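Local coordinates for protein tyrosine--tRNA ligase (Aeropyrum pernix, PDB 2CYA) that probably attaches tyrosine to its cognate tRNA, first activating the amino acid with ATP to form tyrosyl-AMP, at residues A[37-42]-A[171-176]. Sequence-based numbering, arbitrary orientation.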
loop_
_atom_site.group_PDB
_atom_site.type_symbol
_atom_site.label_atom_id
_atom_site.label_comp_id
_atom_site.label_asym_id
_atom_site.label_seq_id
_atom_site.Cartn_x
_atom_site.Cartn_y
_atom_site.Cartn_z
ATOM N N LYS A 37 19.314 -17.885 2.229
ATOM C CA LYS A 37 18.025 -17.927 1.528
ATOM C C LYS A 37 17.992 -16.909 0.397
ATOM O O LYS A 37 18.527 -15.802 0.523
ATOM C CB LYS A 37 16.879 -17.626 2.488
ATOM C CG LYS A 37 16.780 -18.566 3.666
ATOM C CD LYS A 37 15.589 -18.179 4.535
ATOM C CE LYS A 37 15.519 -19.028 5.789
ATOM N NZ LYS A 37 14.253 -18.783 6.528
ATOM N N GLY A 38 17.378 -17.287 -0.719
ATOM C CA GLY A 38 17.311 -16.368 -1.834
ATOM C C GLY A 38 16.053 -16.612 -2.634
ATOM O O GLY A 38 15.347 -17.599 -2.415
ATOM N N TYR A 39 15.756 -15.704 -3.549
ATOM C CA TYR A 39 14.595 -15.878 -4.402
ATOM C C TYR A 39 14.773 -15.063 -5.655
ATOM O O TYR A 39 15.776 -14.359 -5.815
ATOM C CB TYR A 39 13.304 -15.396 -3.693
ATOM C CG TYR A 39 12.888 -13.945 -3.998
ATOM C CD1 TYR A 39 11.535 -13.609 -4.142
ATOM C CD2 TYR A 39 13.831 -12.925 -4.151
ATOM C CE1 TYR A 39 11.131 -12.310 -4.430
ATOM C CE2 TYR A 39 13.439 -11.609 -4.444
ATOM C CZ TYR A 39 12.083 -11.308 -4.587
ATOM O OH TYR A 39 11.667 -10.029 -4.934
ATOM N N ILE A 40 13.801 -15.214 -6.551
ATOM C CA ILE A 40 13.677 -14.383 -7.736
ATOM C C ILE A 40 12.162 -14.161 -7.769
ATOM O O ILE A 40 11.371 -15.068 -7.435
ATOM C CB ILE A 40 14.126 -15.015 -9.083
ATOM C CG1 ILE A 40 13.995 -13.936 -10.173
ATOM C CG2 ILE A 40 13.311 -16.250 -9.426
ATOM C CD1 ILE A 40 14.463 -14.343 -11.610
ATOM N N GLY A 41 11.769 -12.936 -8.085
ATOM C CA GLY A 41 10.368 -12.610 -8.180
ATOM C C GLY A 41 10.184 -12.164 -9.612
ATOM O O GLY A 41 10.971 -11.359 -10.123
ATOM N N TYR A 42 9.156 -12.667 -10.268
ATOM C CA TYR A 42 8.924 -12.288 -11.647
ATOM C C TYR A 42 7.433 -12.174 -11.901
ATOM O O TYR A 42 6.634 -12.858 -11.262
ATOM C CB TYR A 42 9.522 -13.348 -12.579
ATOM C CG TYR A 42 8.643 -14.562 -12.727
ATOM C CD1 TYR A 42 7.767 -14.678 -13.805
ATOM C CD2 TYR A 42 8.622 -15.564 -11.741
ATOM C CE1 TYR A 42 6.877 -15.767 -13.902
ATOM C CE2 TYR A 42 7.738 -16.655 -11.830
ATOM C CZ TYR A 42 6.873 -16.743 -12.914
ATOM O OH TYR A 42 6.008 -17.814 -13.027
ATOM N N SER A 171 9.231 -5.436 0.262
ATOM C CA SER A 171 8.622 -6.177 1.349
ATOM C C SER A 171 8.627 -7.678 1.108
ATOM O O SER A 171 8.666 -8.446 2.060
ATOM C CB SER A 171 7.190 -5.686 1.599
ATOM O OG SER A 171 7.205 -4.323 1.983
ATOM N N ASP A 172 8.548 -8.086 -0.158
ATOM C CA ASP A 172 8.582 -9.502 -0.513
ATOM C C ASP A 172 9.919 -10.076 -0.037
ATOM O O ASP A 172 9.969 -11.159 0.550
ATOM C CB ASP A 172 8.505 -9.709 -2.035
ATOM C CG ASP A 172 7.159 -9.344 -2.628
ATOM O OD1 ASP A 172 6.154 -9.309 -1.894
ATOM O OD2 ASP A 172 7.102 -9.114 -3.851
ATOM N N ILE A 173 10.996 -9.343 -0.331
ATOM C CA ILE A 173 12.354 -9.738 0.045
ATOM C C ILE A 173 12.480 -9.829 1.563
ATOM O O ILE A 173 12.962 -10.830 2.082
ATOM C CB ILE A 173 13.406 -8.715 -0.518
ATOM C CG1 ILE A 173 13.464 -8.838 -2.047
ATOM C CG2 ILE A 173 14.793 -8.945 0.098
ATOM C CD1 ILE A 173 14.172 -7.671 -2.729
ATOM N N PHE A 174 12.038 -8.803 2.287
ATOM C CA PHE A 174 12.158 -8.854 3.746
ATOM C C PHE A 174 11.237 -9.920 4.351
ATOM O O PHE A 174 11.648 -10.685 5.232
ATOM C CB PHE A 174 11.842 -7.492 4.396
ATOM C CG PHE A 174 12.766 -6.359 3.974
ATOM C CD1 PHE A 174 14.104 -6.596 3.650
ATOM C CD2 PHE A 174 12.302 -5.037 3.979
ATOM C CE1 PHE A 174 14.963 -5.543 3.343
ATOM C CE2 PHE A 174 13.153 -3.965 3.672
ATOM C CZ PHE A 174 14.483 -4.211 3.353
ATOM N N TYR A 175 9.995 -9.975 3.880
ATOM C CA TYR A 175 9.046 -10.950 4.407
ATOM C C TYR A 175 9.584 -12.378 4.282
ATOM O O TYR A 175 9.421 -13.184 5.195
ATOM C CB TYR A 175 7.712 -10.849 3.672
ATOM C CG TYR A 175 6.651 -11.785 4.207
ATOM C CD1 TYR A 175 5.860 -11.428 5.306
ATOM C CD2 TYR A 175 6.418 -13.023 3.600
ATOM C CE1 TYR A 175 4.852 -12.288 5.783
ATOM C CE2 TYR A 175 5.423 -13.884 4.068
ATOM C CZ TYR A 175 4.645 -13.510 5.158
ATOM O OH TYR A 175 3.669 -14.370 5.621
ATOM N N MET A 176 10.219 -12.694 3.153
ATOM C CA MET A 176 10.779 -14.036 2.946
ATOM C C MET A 176 12.134 -14.231 3.613
ATOM O O MET A 176 12.799 -15.254 3.416
ATOM C CB MET A 176 10.857 -14.353 1.459
ATOM C CG MET A 176 9.475 -14.496 0.830
ATOM S SD MET A 176 9.508 -14.988 -0.891
ATOM C CE MET A 176 9.438 -13.455 -1.611
HETATM O O HOH W 1 8.970 -9.510 -5.549
#
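Strand 37-42 passes the C-terminal end of helix 161-175 with the CA atoms of Tyr39 and Ile173 7.9 Å apart, and the contact is made chiefly by side chains. The ring of Tyr39 carries most of it, crossing the side chains of both Ile173 and Met176 at about a right angle. The chain of Met176, the first residue beyond the helix, bends at its thioether and brings CE obliquely to within 3.3 Å of Tyr39 CD1, while SD lies 5.1 Å from the ring centroid in a Met-aromatic contact. Toward the hydroxyl end of the ring, Ile173 CG1, turned anti to the carbonyl carbon (chi1 -69°), lies 3.6 Å from Tyr39 OH and also meets CE2. Backbone N of Gly41 sits over one ring face, toward the rim. A water in the ring plane is hydrogen-bonded to Tyr39 OH at 2.8 Å and donates to Asp172 OD2 at 2.6 Å; Tyr126 OH grips the other carboxylate oxygen, OD1. A phenylalanine here would probably leave this water without its phenolic partner and cost Ile173 CG1 its contact with the hydroxyl. Tyr39 and Asp172 are predicted to bind tyrosine; the water probably marks where, as in related synthetases, the substrate hydroxyl is held between them. Strand 37-42 runs between parallel strands 180-184 and 68-73 of the Rossmann-fold catalytic domain; Leu72 touches both Tyr39 and Asp172, and helix 188-198 packs on Ile173 through His191.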